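Local coordinates for protein phospholyase (Arthrobacter aurescens, PDB 5G4I) that catalyses the pyridoxal 5'-phosphate-dependent elimination of phosphate from ethanolamine phosphate, on a class-III aminotransferase scaffold, at residues A[101-106]-A[112-117]; A[347-352]-A[369-374]; A[210-215]-A[239-244]; A[157-162]-A[171-176]; A[258-263]-A[267-272]. One frame throughout, in Å; residues are numbered along the deposited sequence.

Contact 1: residues A[101-106]-A[112-117]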
# COMPACT_ATOMS: atom_id res chain seq x y z
N GLU A 101 -16.54 -2.48 -12.89
CA GLU A 101 -17.14 -2.60 -14.21
C GLU A 101 -16.49 -1.64 -15.25
O GLU A 101 -16.16 -2.06 -16.42
CB GLU A 101 -18.68 -2.43 -14.15
CG GLU A 101 -19.34 -3.61 -13.45
CD GLU A 101 -20.83 -3.36 -13.18
OE1 GLU A 101 -21.28 -2.19 -13.01
OE2 GLU A 101 -21.53 -4.35 -12.88
N ALA A 102 -16.26 -0.40 -14.88
CA ALA A 102 -15.68 0.58 -15.78
C ALA A 102 -14.22 0.22 -16.13
O ALA A 102 -13.81 0.30 -17.33
CB ALA A 102 -15.72 2.00 -15.22
N LEU A 103 -13.42 -0.19 -15.14
CA LEU A 103 -12.04 -0.55 -15.42
C LEU A 103 -11.95 -1.84 -16.26
O LEU A 103 -11.14 -1.90 -17.23
CB LEU A 103 -11.26 -0.63 -14.08
CG LEU A 103 -9.78 -1.03 -14.21
CD1 LEU A 103 -9.00 0.04 -14.96
CD2 LEU A 103 -9.26 -1.13 -12.73
N LEU A 104 -12.77 -2.83 -15.91
CA LEU A 104 -12.69 -4.11 -16.65
C LEU A 104 -13.22 -3.96 -18.08
O LEU A 104 -12.80 -4.75 -18.97
CB LEU A 104 -13.39 -5.20 -15.85
CG LEU A 104 -12.68 -5.68 -14.56
CD1 LEU A 104 -13.59 -6.51 -13.68
CD2 LEU A 104 -11.37 -6.41 -14.89
N SER A 105 -14.04 -2.97 -18.35
CA SER A 105 -14.53 -2.72 -19.75
C SER A 105 -13.38 -2.26 -20.66
O SER A 105 -13.49 -2.21 -21.87
CB SER A 105 -15.66 -1.66 -19.78
OG SER A 105 -15.19 -0.30 -19.56
N LYS A 106 -12.22 -1.83 -20.07
CA LYS A 106 -11.01 -1.43 -20.79
C LYS A 106 -10.08 -2.58 -21.14
O LYS A 106 -8.98 -2.31 -21.69
CB LYS A 106 -10.22 -0.34 -19.98
CG LYS A 106 -11.03 0.86 -19.60
CD LYS A 106 -11.59 1.59 -20.80
CE LYS A 106 -12.12 2.97 -20.36
NZ LYS A 106 -12.81 3.66 -21.48
N GLU A 112 -10.83 -10.47 -16.91
CA GLU A 112 -12.20 -10.21 -16.52
C GLU A 112 -12.48 -10.23 -15.04
O GLU A 112 -13.62 -10.12 -14.61
CB GLU A 112 -13.17 -11.14 -17.24
CG GLU A 112 -13.03 -12.52 -16.95
CD GLU A 112 -13.99 -13.35 -17.86
OE1 GLU A 112 -14.94 -12.83 -18.52
OE2 GLU A 112 -13.77 -14.55 -17.90
N ARG A 113 -11.41 -10.21 -14.17
CA ARG A 113 -11.54 -10.06 -12.73
C ARG A 113 -10.47 -9.08 -12.14
O ARG A 113 -9.45 -8.86 -12.83
CB ARG A 113 -11.39 -11.43 -12.01
CG ARG A 113 -12.55 -12.47 -12.32
CD ARG A 113 -13.93 -12.04 -11.89
NE ARG A 113 -14.88 -13.18 -12.16
CZ ARG A 113 -15.52 -13.36 -13.31
NH1 ARG A 113 -15.34 -12.59 -14.33
NH2 ARG A 113 -16.29 -14.48 -13.42
N LEU A 114 -10.71 -8.59 -10.92
CA LEU A 114 -9.87 -7.53 -10.37
C LEU A 114 -9.64 -7.79 -8.87
O LEU A 114 -10.58 -8.14 -8.12
CB LEU A 114 -10.70 -6.19 -10.54
CG LEU A 114 -10.38 -4.90 -9.85
CD1 LEU A 114 -9.08 -4.39 -10.47
CD2 LEU A 114 -11.34 -3.76 -10.04
N PHE A 115 -8.39 -7.50 -8.41
CA PHE A 115 -8.04 -7.25 -7.00
C PHE A 115 -7.62 -5.76 -6.91
O PHE A 115 -6.65 -5.35 -7.59
CB PHE A 115 -6.85 -8.08 -6.54
CG PHE A 115 -7.02 -9.59 -6.55
CD1 PHE A 115 -6.71 -10.33 -7.65
CD2 PHE A 115 -7.43 -10.23 -5.40
CE1 PHE A 115 -6.84 -11.76 -7.61
CE2 PHE A 115 -7.57 -11.61 -5.34
CZ PHE A 115 -7.28 -12.37 -6.47
N LEU A 116 -8.25 -4.98 -6.06
CA LEU A 116 -7.80 -3.60 -5.87
C LEU A 116 -6.73 -3.56 -4.71
O LEU A 116 -6.74 -4.39 -3.79
CB LEU A 116 -9.01 -2.72 -5.52
CG LEU A 116 -9.86 -2.36 -6.74
CD1 LEU A 116 -11.28 -1.91 -6.38
CD2 LEU A 116 -9.22 -1.27 -7.60
N THR A 117 -5.85 -2.52 -4.80
CA THR A 117 -4.81 -2.29 -3.80
C THR A 117 -4.71 -0.76 -3.60
O THR A 117 -5.51 0.00 -4.17
CB THR A 117 -3.42 -2.87 -4.20
OG1 THR A 117 -2.88 -2.05 -5.27
CG2 THR A 117 -3.48 -4.36 -4.56

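Contact 2: residues A[347-352]-A[369-374]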
# COMPACT_ATOMS: atom_id res chain seq x y z
N LYS A 347 8.11 13.46 -34.99
CA LYS A 347 8.67 14.17 -36.17
C LYS A 347 9.58 15.32 -35.75
O LYS A 347 10.71 15.46 -36.30
CB LYS A 347 7.54 14.62 -37.09
CG LYS A 347 6.86 13.43 -37.76
N ARG A 348 9.14 16.09 -34.79
CA ARG A 348 10.00 17.20 -34.32
C ARG A 348 11.30 16.73 -33.70
O ARG A 348 12.40 17.31 -33.94
CB ARG A 348 9.31 18.12 -33.34
CG ARG A 348 10.20 19.23 -32.82
CD ARG A 348 10.37 20.36 -33.83
NE ARG A 348 9.14 21.05 -33.53
CZ ARG A 348 9.01 22.13 -32.74
NH1 ARG A 348 10.06 22.80 -32.30
NH2 ARG A 348 7.83 22.49 -32.45
N LEU A 349 11.24 15.70 -32.81
CA LEU A 349 12.45 15.16 -32.19
C LEU A 349 13.39 14.50 -33.26
O LEU A 349 14.59 14.60 -33.07
CB LEU A 349 12.08 14.13 -31.07
CG LEU A 349 11.43 14.69 -29.84
CD1 LEU A 349 10.99 13.57 -28.92
CD2 LEU A 349 12.41 15.59 -29.05
N GLU A 350 12.86 13.81 -34.29
CA GLU A 350 13.72 13.31 -35.41
C GLU A 350 14.50 14.49 -36.12
O GLU A 350 15.71 14.36 -36.42
CB GLU A 350 12.92 12.52 -36.38
CG GLU A 350 12.58 11.21 -35.72
CD GLU A 350 11.63 10.34 -36.48
OE1 GLU A 350 10.94 10.87 -37.36
OE2 GLU A 350 11.56 9.09 -36.10
N ASN A 351 13.84 15.62 -36.31
CA ASN A 351 14.52 16.82 -36.88
C ASN A 351 15.62 17.30 -35.96
O ASN A 351 16.76 17.55 -36.41
CB ASN A 351 13.53 17.95 -37.20
CG ASN A 351 12.70 17.68 -38.47
OD1 ASN A 351 12.97 16.78 -39.22
ND2 ASN A 351 11.65 18.45 -38.65
N ILE A 352 15.34 17.38 -34.66
CA ILE A 352 16.36 17.76 -33.65
C ILE A 352 17.51 16.79 -33.67
O ILE A 352 18.69 17.25 -33.62
CB ILE A 352 15.65 17.88 -32.24
CG1 ILE A 352 14.68 19.04 -32.23
CG2 ILE A 352 16.71 18.04 -31.15
CD1 ILE A 352 13.62 19.17 -31.15
N PHE A 369 8.16 10.16 -24.20
CA PHE A 369 9.24 10.31 -25.24
C PHE A 369 10.55 10.57 -24.57
O PHE A 369 10.68 11.08 -23.45
CB PHE A 369 8.96 11.42 -26.31
CG PHE A 369 8.25 10.95 -27.57
CD1 PHE A 369 8.94 10.42 -28.65
CD2 PHE A 369 6.85 11.07 -27.66
CE1 PHE A 369 8.32 9.96 -29.72
CE2 PHE A 369 6.18 10.61 -28.83
CZ PHE A 369 6.89 10.14 -29.81
N GLY A 370 11.62 10.25 -25.31
CA GLY A 370 12.97 10.56 -24.86
C GLY A 370 13.97 10.64 -26.02
O GLY A 370 13.71 10.25 -27.13
N ILE A 371 15.14 11.18 -25.67
CA ILE A 371 16.31 11.19 -26.60
C ILE A 371 17.59 10.89 -25.78
O ILE A 371 17.76 11.40 -24.67
CB ILE A 371 16.45 12.59 -27.32
CG1 ILE A 371 16.33 13.78 -26.37
CG2 ILE A 371 15.45 12.64 -28.48
CD1 ILE A 371 16.75 15.14 -26.99
N ASP A 372 18.42 10.35 -26.21
CA ASP A 372 19.78 9.93 -25.78
C ASP A 372 20.72 11.08 -26.00
O ASP A 372 20.72 11.63 -27.11
CB ASP A 372 20.51 9.02 -26.79
CG ASP A 372 20.08 7.72 -26.98
OD1 ASP A 372 19.36 7.16 -26.26
OD2 ASP A 372 20.01 7.45 -28.15
N ILE A 373 21.36 11.50 -24.91
CA ILE A 373 22.32 12.66 -24.98
C ILE A 373 23.76 12.06 -25.01
O ILE A 373 24.13 11.21 -24.17
CB ILE A 373 22.11 13.57 -23.80
CG1 ILE A 373 20.65 14.12 -23.72
CG2 ILE A 373 23.07 14.80 -23.76
CD1 ILE A 373 20.11 14.76 -24.99
N ILE A 374 24.52 12.50 -26.05
CA ILE A 374 25.85 11.93 -26.39
C ILE A 374 26.89 13.04 -26.60
O ILE A 374 26.57 14.22 -26.75
CB ILE A 374 25.76 11.04 -27.61
CG1 ILE A 374 25.30 11.83 -28.82
CG2 ILE A 374 24.90 9.79 -27.30
CD1 ILE A 374 25.40 11.07 -30.14

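Contact 3: residues A[210-215]-A[239-244]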
# COMPACT_ATOMS: atom_id res chain seq x y z
N HIS A 210 14.46 -23.75 -8.78
CA HIS A 210 13.43 -22.72 -8.66
C HIS A 210 12.30 -22.84 -9.65
O HIS A 210 11.17 -22.40 -9.42
CB HIS A 210 14.06 -21.33 -8.84
CG HIS A 210 15.32 -21.11 -8.06
ND1 HIS A 210 15.39 -21.02 -6.69
CD2 HIS A 210 16.58 -20.99 -8.50
CE1 HIS A 210 16.65 -20.85 -6.33
NE2 HIS A 210 17.39 -20.81 -7.41
N GLY A 211 12.56 -23.42 -10.84
CA GLY A 211 11.61 -23.41 -11.90
C GLY A 211 11.29 -21.97 -12.36
O GLY A 211 11.99 -21.04 -11.95
N VAL A 212 10.29 -21.81 -13.21
CA VAL A 212 9.91 -20.44 -13.68
C VAL A 212 8.49 -20.15 -13.18
O VAL A 212 7.49 -20.80 -13.56
CB VAL A 212 9.96 -20.35 -15.23
CG1 VAL A 212 9.56 -18.91 -15.66
CG2 VAL A 212 11.34 -20.73 -15.75
N SER A 213 8.36 -19.08 -12.34
CA SER A 213 7.06 -18.57 -11.90
C SER A 213 6.53 -17.45 -12.88
O SER A 213 5.40 -17.53 -13.33
CB SER A 213 7.13 -18.03 -10.45
OG SER A 213 5.84 -17.58 -10.03
N VAL A 214 7.38 -16.49 -13.17
CA VAL A 214 6.93 -15.32 -13.96
C VAL A 214 8.04 -14.73 -14.84
O VAL A 214 9.25 -14.79 -14.49
CB VAL A 214 6.44 -14.15 -13.08
CG1 VAL A 214 5.28 -14.54 -12.19
CG2 VAL A 214 7.45 -13.53 -12.29
N PHE A 215 7.60 -14.03 -15.90
CA PHE A 215 8.34 -12.91 -16.55
C PHE A 215 7.54 -11.63 -16.23
O PHE A 215 6.32 -11.60 -16.51
CB PHE A 215 8.42 -13.15 -18.10
CG PHE A 215 8.90 -11.98 -18.91
CD1 PHE A 215 10.13 -11.45 -18.71
CD2 PHE A 215 8.10 -11.46 -19.98
CE1 PHE A 215 10.64 -10.40 -19.52
CE2 PHE A 215 8.59 -10.43 -20.72
CZ PHE A 215 9.84 -9.89 -20.54
N THR A 239 6.08 -17.55 -25.02
CA THR A 239 5.98 -18.97 -25.39
C THR A 239 6.91 -19.85 -24.51
O THR A 239 6.46 -20.88 -23.96
CB THR A 239 6.33 -19.10 -26.85
OG1 THR A 239 5.34 -18.36 -27.64
CG2 THR A 239 6.31 -20.57 -27.24
N ARG A 240 8.14 -19.34 -24.32
CA ARG A 240 9.16 -20.14 -23.53
C ARG A 240 8.78 -20.22 -22.03
O ARG A 240 8.85 -21.23 -21.38
CB ARG A 240 10.52 -19.54 -23.71
CG ARG A 240 11.09 -19.76 -25.14
CD ARG A 240 12.25 -18.79 -25.46
NE ARG A 240 12.94 -19.06 -26.72
CZ ARG A 240 12.42 -18.80 -27.91
NH1 ARG A 240 11.22 -18.24 -28.04
NH2 ARG A 240 13.13 -19.12 -29.02
N VAL A 241 8.28 -19.10 -21.46
CA VAL A 241 7.87 -19.08 -20.10
C VAL A 241 6.67 -20.05 -19.85
O VAL A 241 6.65 -20.75 -18.85
CB VAL A 241 7.50 -17.62 -19.68
CG1 VAL A 241 6.67 -17.52 -18.34
CG2 VAL A 241 8.74 -16.78 -19.59
N ARG A 242 5.67 -20.02 -20.76
CA ARG A 242 4.48 -20.90 -20.61
C ARG A 242 4.88 -22.36 -20.75
O ARG A 242 4.34 -23.20 -20.01
CB ARG A 242 3.37 -20.43 -21.52
CG ARG A 242 2.80 -19.06 -20.97
CD ARG A 242 1.99 -18.38 -21.97
NE ARG A 242 1.47 -17.10 -21.36
CZ ARG A 242 1.00 -16.10 -22.09
NH1 ARG A 242 1.07 -16.11 -23.43
NH2 ARG A 242 0.53 -15.01 -21.47
N ALA A 243 5.86 -22.62 -21.61
CA ALA A 243 6.28 -24.07 -21.78
C ALA A 243 6.98 -24.51 -20.46
O ALA A 243 7.07 -25.74 -20.18
CB ALA A 243 7.18 -24.20 -22.95
N ALA A 244 7.57 -23.59 -19.70
CA ALA A 244 8.20 -23.84 -18.41
C ALA A 244 7.20 -23.81 -17.24
O ALA A 244 7.64 -23.92 -16.10
CB ALA A 244 9.34 -22.88 -18.14
O HOH W 1 10.03 -24.34 -14.81

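Contact 4: residues A[157-162]-A[171-176]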
# COMPACT_ATOMS: atom_id res chain seq x y z
N ILE A 157 14.41 -8.72 -6.38
CA ILE A 157 14.48 -8.85 -7.86
C ILE A 157 14.96 -7.56 -8.51
O ILE A 157 15.04 -7.48 -9.73
CB ILE A 157 13.12 -9.33 -8.45
CG1 ILE A 157 12.08 -8.18 -8.54
CG2 ILE A 157 12.58 -10.52 -7.72
CD1 ILE A 157 10.74 -8.55 -9.14
N THR A 158 15.24 -6.48 -7.72
CA THR A 158 15.54 -5.15 -8.24
C THR A 158 16.96 -5.04 -8.84
O THR A 158 17.94 -5.37 -8.16
CB THR A 158 15.36 -4.09 -7.14
OG1 THR A 158 13.97 -4.05 -6.72
CG2 THR A 158 15.74 -2.72 -7.59
N THR A 159 17.06 -4.53 -10.11
CA THR A 159 18.33 -4.38 -10.82
C THR A 159 18.64 -2.91 -11.19
O THR A 159 19.86 -2.60 -11.49
CB THR A 159 18.34 -5.24 -12.05
OG1 THR A 159 17.24 -4.86 -12.90
CG2 THR A 159 18.26 -6.73 -11.70
N GLY A 160 17.68 -2.00 -11.20
CA GLY A 160 17.85 -0.64 -11.70
C GLY A 160 17.93 0.42 -10.66
O GLY A 160 17.97 1.65 -11.00
N LEU A 161 17.98 0.03 -9.40
CA LEU A 161 18.09 0.95 -8.30
C LEU A 161 18.89 0.27 -7.16
O LEU A 161 18.90 -0.98 -7.07
CB LEU A 161 16.58 1.27 -7.96
CG LEU A 161 16.08 1.93 -6.79
CD1 LEU A 161 14.84 2.77 -7.02
CD2 LEU A 161 15.88 0.90 -5.70
N THR A 162 19.59 1.06 -6.29
CA THR A 162 20.39 0.47 -5.23
C THR A 162 19.51 -0.03 -4.03
O THR A 162 18.72 0.76 -3.45
CB THR A 162 21.40 1.52 -4.69
OG1 THR A 162 22.28 1.81 -5.74
CG2 THR A 162 22.23 0.93 -3.51
N VAL A 171 16.38 -15.43 -9.17
CA VAL A 171 16.16 -14.34 -10.17
C VAL A 171 17.20 -14.54 -11.28
O VAL A 171 18.41 -14.73 -10.98
CB VAL A 171 16.25 -12.93 -9.51
CG1 VAL A 171 15.92 -11.83 -10.53
CG2 VAL A 171 15.38 -12.90 -8.28
N ARG A 172 16.79 -14.31 -12.55
CA ARG A 172 17.70 -14.09 -13.65
C ARG A 172 17.38 -12.79 -14.34
O ARG A 172 16.19 -12.60 -14.73
CB ARG A 172 17.73 -15.28 -14.66
CG ARG A 172 18.19 -16.63 -14.05
CD ARG A 172 19.68 -16.64 -13.63
NE ARG A 172 20.02 -17.98 -13.10
CZ ARG A 172 19.79 -18.34 -11.86
NH1 ARG A 172 19.19 -17.58 -10.96
NH2 ARG A 172 19.94 -19.65 -11.46
N ALA A 173 18.41 -11.92 -14.50
CA ALA A 173 18.27 -10.63 -15.20
C ALA A 173 18.62 -10.74 -16.67
O ALA A 173 19.67 -11.36 -17.05
CB ALA A 173 19.15 -9.65 -14.51
N LEU A 174 17.76 -10.22 -17.56
CA LEU A 174 17.90 -10.30 -19.04
C LEU A 174 18.37 -8.97 -19.61
O LEU A 174 17.88 -7.90 -19.24
CB LEU A 174 16.55 -10.70 -19.69
CG LEU A 174 15.94 -12.07 -19.29
CD1 LEU A 174 14.54 -12.21 -19.73
CD2 LEU A 174 16.82 -13.20 -19.76
N ARG A 175 19.25 -9.02 -20.60
CA ARG A 175 19.56 -7.81 -21.39
C ARG A 175 18.53 -7.72 -22.50
O ARG A 175 18.48 -8.54 -23.43
CB ARG A 175 21.00 -7.91 -22.01
CG ARG A 175 21.38 -6.65 -22.82
CD ARG A 175 21.52 -5.33 -22.04
NE ARG A 175 22.49 -5.42 -20.96
CZ ARG A 175 23.63 -4.76 -20.83
NH1 ARG A 175 24.02 -3.83 -21.72
NH2 ARG A 175 24.40 -5.03 -19.79
N ILE A 176 17.57 -6.77 -22.34
CA ILE A 176 16.43 -6.69 -23.29
C ILE A 176 16.96 -6.03 -24.60
O ILE A 176 17.66 -5.00 -24.50
CB ILE A 176 15.30 -5.84 -22.66
CG1 ILE A 176 14.79 -6.38 -21.30
CG2 ILE A 176 14.13 -5.61 -23.62
CD1 ILE A 176 14.02 -7.70 -21.37

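Contact 5: residues A[258-263]-A[267-272]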
# COMPACT_ATOMS: atom_id res chain seq x y z
N GLY A 258 -3.60 4.77 -21.29
CA GLY A 258 -3.52 5.49 -22.59
C GLY A 258 -2.34 6.37 -22.80
O GLY A 258 -2.18 7.05 -23.87
N ARG A 259 -1.33 6.23 -21.94
CA ARG A 259 -0.02 6.95 -22.09
C ARG A 259 0.63 6.78 -23.46
O ARG A 259 1.24 7.72 -23.99
CB ARG A 259 0.91 6.51 -20.98
CG ARG A 259 2.40 6.97 -21.04
CD ARG A 259 2.54 8.45 -20.89
NE ARG A 259 1.95 8.99 -19.67
CZ ARG A 259 2.00 10.31 -19.41
NH1 ARG A 259 2.51 11.14 -20.31
NH2 ARG A 259 1.36 10.82 -18.35
N THR A 260 0.58 5.57 -24.00
CA THR A 260 1.22 5.27 -25.30
C THR A 260 0.40 5.75 -26.51
O THR A 260 0.96 5.70 -27.63
CB THR A 260 1.47 3.74 -25.53
OG1 THR A 260 0.26 3.05 -25.64
CG2 THR A 260 2.34 3.10 -24.41
N GLY A 261 -0.85 6.21 -26.31
CA GLY A 261 -1.68 6.73 -27.45
C GLY A 261 -2.31 5.61 -28.29
O GLY A 261 -3.53 5.71 -28.58
N SER A 262 -1.54 4.56 -28.66
CA SER A 262 -2.00 3.55 -29.59
C SER A 262 -2.84 2.47 -28.99
O SER A 262 -3.38 1.64 -29.74
CB SER A 262 -0.80 2.98 -30.35
OG SER A 262 0.22 2.48 -29.50
N GLY A 263 -2.92 2.41 -27.65
CA GLY A 263 -3.80 1.45 -26.93
C GLY A 263 -3.95 1.91 -25.46
O GLY A 263 -3.10 2.71 -25.01
N TYR A 267 1.11 -3.29 -23.04
CA TYR A 267 1.36 -4.68 -23.58
C TYR A 267 0.83 -4.84 -24.97
O TYR A 267 1.23 -5.75 -25.71
CB TYR A 267 0.88 -5.76 -22.64
CG TYR A 267 -0.65 -5.95 -22.54
CD1 TYR A 267 -1.38 -6.64 -23.52
CD2 TYR A 267 -1.41 -5.43 -21.44
CE1 TYR A 267 -2.73 -6.84 -23.41
CE2 TYR A 267 -2.77 -5.61 -21.39
CZ TYR A 267 -3.41 -6.30 -22.40
OH TYR A 267 -4.82 -6.54 -22.31
N GLN A 268 -0.14 -3.99 -25.38
CA GLN A 268 -0.81 -4.08 -26.69
C GLN A 268 0.17 -3.69 -27.79
O GLN A 268 -0.18 -3.94 -28.99
CB GLN A 268 -2.13 -3.16 -26.69
CG GLN A 268 -3.20 -3.67 -25.75
CD GLN A 268 -4.39 -2.74 -25.38
OE1 GLN A 268 -4.21 -1.63 -25.31
NE2 GLN A 268 -5.54 -3.33 -25.07
N MET A 269 1.32 -3.07 -27.53
CA MET A 269 2.40 -2.91 -28.56
C MET A 269 2.97 -4.24 -29.03
O MET A 269 3.64 -4.24 -30.12
CB MET A 269 3.52 -1.99 -28.04
CG MET A 269 3.14 -0.59 -27.64
SD MET A 269 4.46 0.48 -27.12
CE MET A 269 5.03 -0.28 -25.56
N PHE A 270 2.72 -5.35 -28.33
CA PHE A 270 3.23 -6.69 -28.66
C PHE A 270 2.07 -7.59 -28.92
O PHE A 270 0.90 -7.38 -28.51
CB PHE A 270 4.09 -7.15 -27.47
CG PHE A 270 5.15 -6.12 -27.04
CD1 PHE A 270 6.27 -5.90 -27.81
CD2 PHE A 270 5.03 -5.38 -25.86
CE1 PHE A 270 7.25 -4.97 -27.46
CE2 PHE A 270 5.96 -4.43 -25.55
CZ PHE A 270 7.08 -4.23 -26.30
N ASN A 271 2.35 -8.73 -29.55
CA ASN A 271 1.31 -9.71 -29.79
C ASN A 271 1.27 -10.73 -28.61
O ASN A 271 1.69 -11.90 -28.69
CB ASN A 271 1.53 -10.43 -31.13
CG ASN A 271 0.38 -11.37 -31.47
OD1 ASN A 271 -0.77 -11.26 -30.98
ND2 ASN A 271 0.70 -12.37 -32.30
N VAL A 272 0.79 -10.23 -27.47
CA VAL A 272 0.78 -10.96 -26.20
C VAL A 272 -0.49 -10.60 -25.39
O VAL A 272 -0.98 -9.46 -25.47
CB VAL A 272 2.03 -10.62 -25.31
CG1 VAL A 272 1.98 -9.20 -24.68
CG2 VAL A 272 2.26 -11.64 -24.19

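Contact 1: residues A[101-106]-A[112-117]
Leu103 and Leu104 of helix 94-104 lay their branched tips against the backbone and side chains of strand 113-117 and the residue before it. The two leucines are aimed differently. Leu103 has CG anti to the backbone N (chi1 179°), which carries its CD2 to 4.0 Å from Leu114 CD1; the two side chains cross at about a right angle, methyl against methyl. Leu104 has CG beside its N instead (chi1 -71°), and its fork reaches the incoming backbone: CD1 sits 3.7 Å from Glu112 O, while CD2 lies 3.7 Å from Arg113 O. The same CD1 is 4.3 Å from Leu114 CB. No hydrogen bond crosses, and Glu112 O is taken by Arg113 NH1 at 3.0 Å, with the donor above the carbonyl plane although the oxygen lies in the plane of the guanidinium. An alanine in place of Leu104 would probably uncover the carbonyls of Glu112 and Arg113 and open a gap beside Leu114. Glu112 and Arg113 both face Thr294, forming a classic beta bulge. The strand is outermost within this chain, but the backbone of Leu114 bonds to the second subunit, whose Thr26 packs on Leu104. Leu114 and Leu104 share Val293 of strand 290-294, and Phe115 turns to the other face, where Leu126 and Ile130 of helix 120-135 receive it.

Contact 2: residues A[347-352]-A[369-374]
Leu349 is the residue of the helix that meets the strand, touching both Phe369 and Ile371. Its CG stands beside the backbone N and anti to the carbonyl carbon (chi1 -69°), which directs it at the strand, and the fork beyond CG gives one methyl to each neighbour. CD1 comes to 3.8 Å from Phe369 CD1 and 3.9 Å from Phe369 CB, meeting the ring neither squarely on its face nor at its edge; Phe369 is modelled in two conformers, so the closeness of this ring contact is less certain. CD2 goes to the other partner and lies 4.3 Å from Ile371 CG2. The intervening Gly370 has no side chain, and both its neighbours point at the helix. Next on the helix after Leu349, Glu350 points away from the strand. Ile352, a turn after Leu349, faces the strand but stops short of contact. The interface is wholly apolar, with 167 Å² buried and no hydrogen bond across it. Around it, Leu349 is also covered by Val362 of strand 359-365, Met413 of strand 410-413 and Leu428 of helix 421-436, while Ile352 leans on Leu435 of that helix. Helix 334-355 thus packs on one face of the mixed sheet, whose strand 368-373 lies between 410-413 and 359-365.

Contact 3: residues A[210-215]-A[239-244]
Val212 and Ala244 bring the two backbones to 6.1 Å between their CA atoms, and a water closes the gap, accepting from Val212 N at 3.0 Å and donating to Ala244 O at 2.7 Å. No direct hydrogen bond joins the segments, so this water is the polar link in an otherwise apolar contact. Val212 spreads its two methyls over two partners. CG1, anti to the backbone N (chi1 180°), lies 4.2 Å from Val241 CG1, and the two valine side chains cross at about a right angle. CG2, beside the N, goes to the helix end and stands 3.8 Å from Ala244 CB. Val241 in turn uses its own second methyl, CG2, on the strand: it reaches Phe215 CB at 3.9 Å. With CG of Phe215 anti to the backbone N (chi1 169°), the ring leads away from this helix segment, touching instead Ile234 and Val237, earlier on helix 233-243, and meeting the ring of Phe217. Val212, Phe215 and Val241 are all buried, whereas Ala244 is partly exposed where the helix ends. The strand 214-217, the helix 233-243 and the strand 247-251 form a beta-alpha-beta unit of the large domain of these fold type I enzymes, and this contact sets the helix against the residues leading into its first strand and the strand's Phe215. Nearby, Val212 also touches Ile202 of helix 187-207, Val241 reaches Leu141 of the adjacent strand 140-143, and Val214, turned to the opposite side, packs on Leu128 and Ala131 of helix 120-135.

Contact 4: residues A[157-162]-A[171-176]
Ile157 reaches Val171 with its short branch, and its atoms can be taken in turn. CB stands 4.2 Å from Val171 CG2, already at the fringe of contact. From there CG2, anti to the carbonyl carbon, closes to 3.7 Å from the same Val171 CG2, methyl to methyl, with the two side chains crossing at about a right angle. The longer branch goes elsewhere: Ile157 CG1, between the backbone N and the carbonyl carbon (chi1 78°), is 5.8 Å from Val171 CG2. Beyond it Ile157 CD1 withdraws to 6.4 Å from Val171 CG2. Both Ile157 and Val171 also touch Val142, so the loop lies across the final pair of strands in the large-domain sheet, where strand 171-174 runs parallel to 140-143 at the outer edge within this chain. Two residues along, Thr159 repeats the approach more lightly, its CG2 lying 4.1 Å from Ala173 CB. The other branch of Thr159 is fixed by bonds of OG1 to Ser143 O and Ser146 N, which hold the methyl toward the strand. Between Val171 and Ala173, Arg172 points off: its NH1 donates to Val171 O at 3.0 Å from above that carbonyl's plane, and its NE hydrogen-bonds Ser204 OG of helix 187-207.

Contact 5: residues A[258-263]-A[267-272]
A type I beta turn from Gly258 to Gly261, in the long loop between strands 247-251 and 276-279, presents Thr260 to Met269 of a short 3-10 segment. The turn is closed by Gly261 N to Gly258 O at 2.9 Å, and both of these glycines have positive phi, a backbone conformation that favours glycine. The strand ends at Asp251 and the loop begins with Val253 and Gln254, all of the cofactor pocket; the Thr260 side chain is about 8 Å from that of Gln254. The threonine points at the 3-10 segment, and its methyl CG2 lies 4.3 Å from Met269 SD. Met269 is extended through chi2 (-177°), which carries the sulfur across to the turn, while its CB rests 4.2 Å above the ring plane of Phe270, offset toward the rim. Arg365 of strand 359-365 touches both Thr260 and Met269, covering their meeting place. In the second half of the contact the partner is Gln268. Its CG lies over one face of the Tyr267 ring, and its carbonyl OE1 is held by Trp265 N in the connecting residues. With no hydrogen bond across the two segments, OE1 meets the backbone of Gly263, 3.5 Å from Gly263 CA and 3.6 Å from Gly263 C. A side-chain carbon on Gly263 would come within 2.6 Å of Gln268 OE1, a clash.

Contacts 1, 3 and 4 all reach the mixed sheet running from strand 113-117 to strand 171-174, contacts 1 and 4 at these outermost strands and contact 3 on an inner one; contacts 1 and 4 also both touch the second subunit. Contacts 3 and 4 meet through Phe215 CE1 and Leu174 CD1 at 4.3 Å. Contact 2 belongs to the other sheet, its centre about 36 Å from that of contact 1. Contact 5 comes within about 5 Å of contacts 1 and 3, and about 7 Å of contact 2, by nearest atoms. A bound pyridoxal 5'-phosphate lies about 9 Å from the Ile157 side chain, 12 Å from that of Thr260 and 13 Å from that of Phe215.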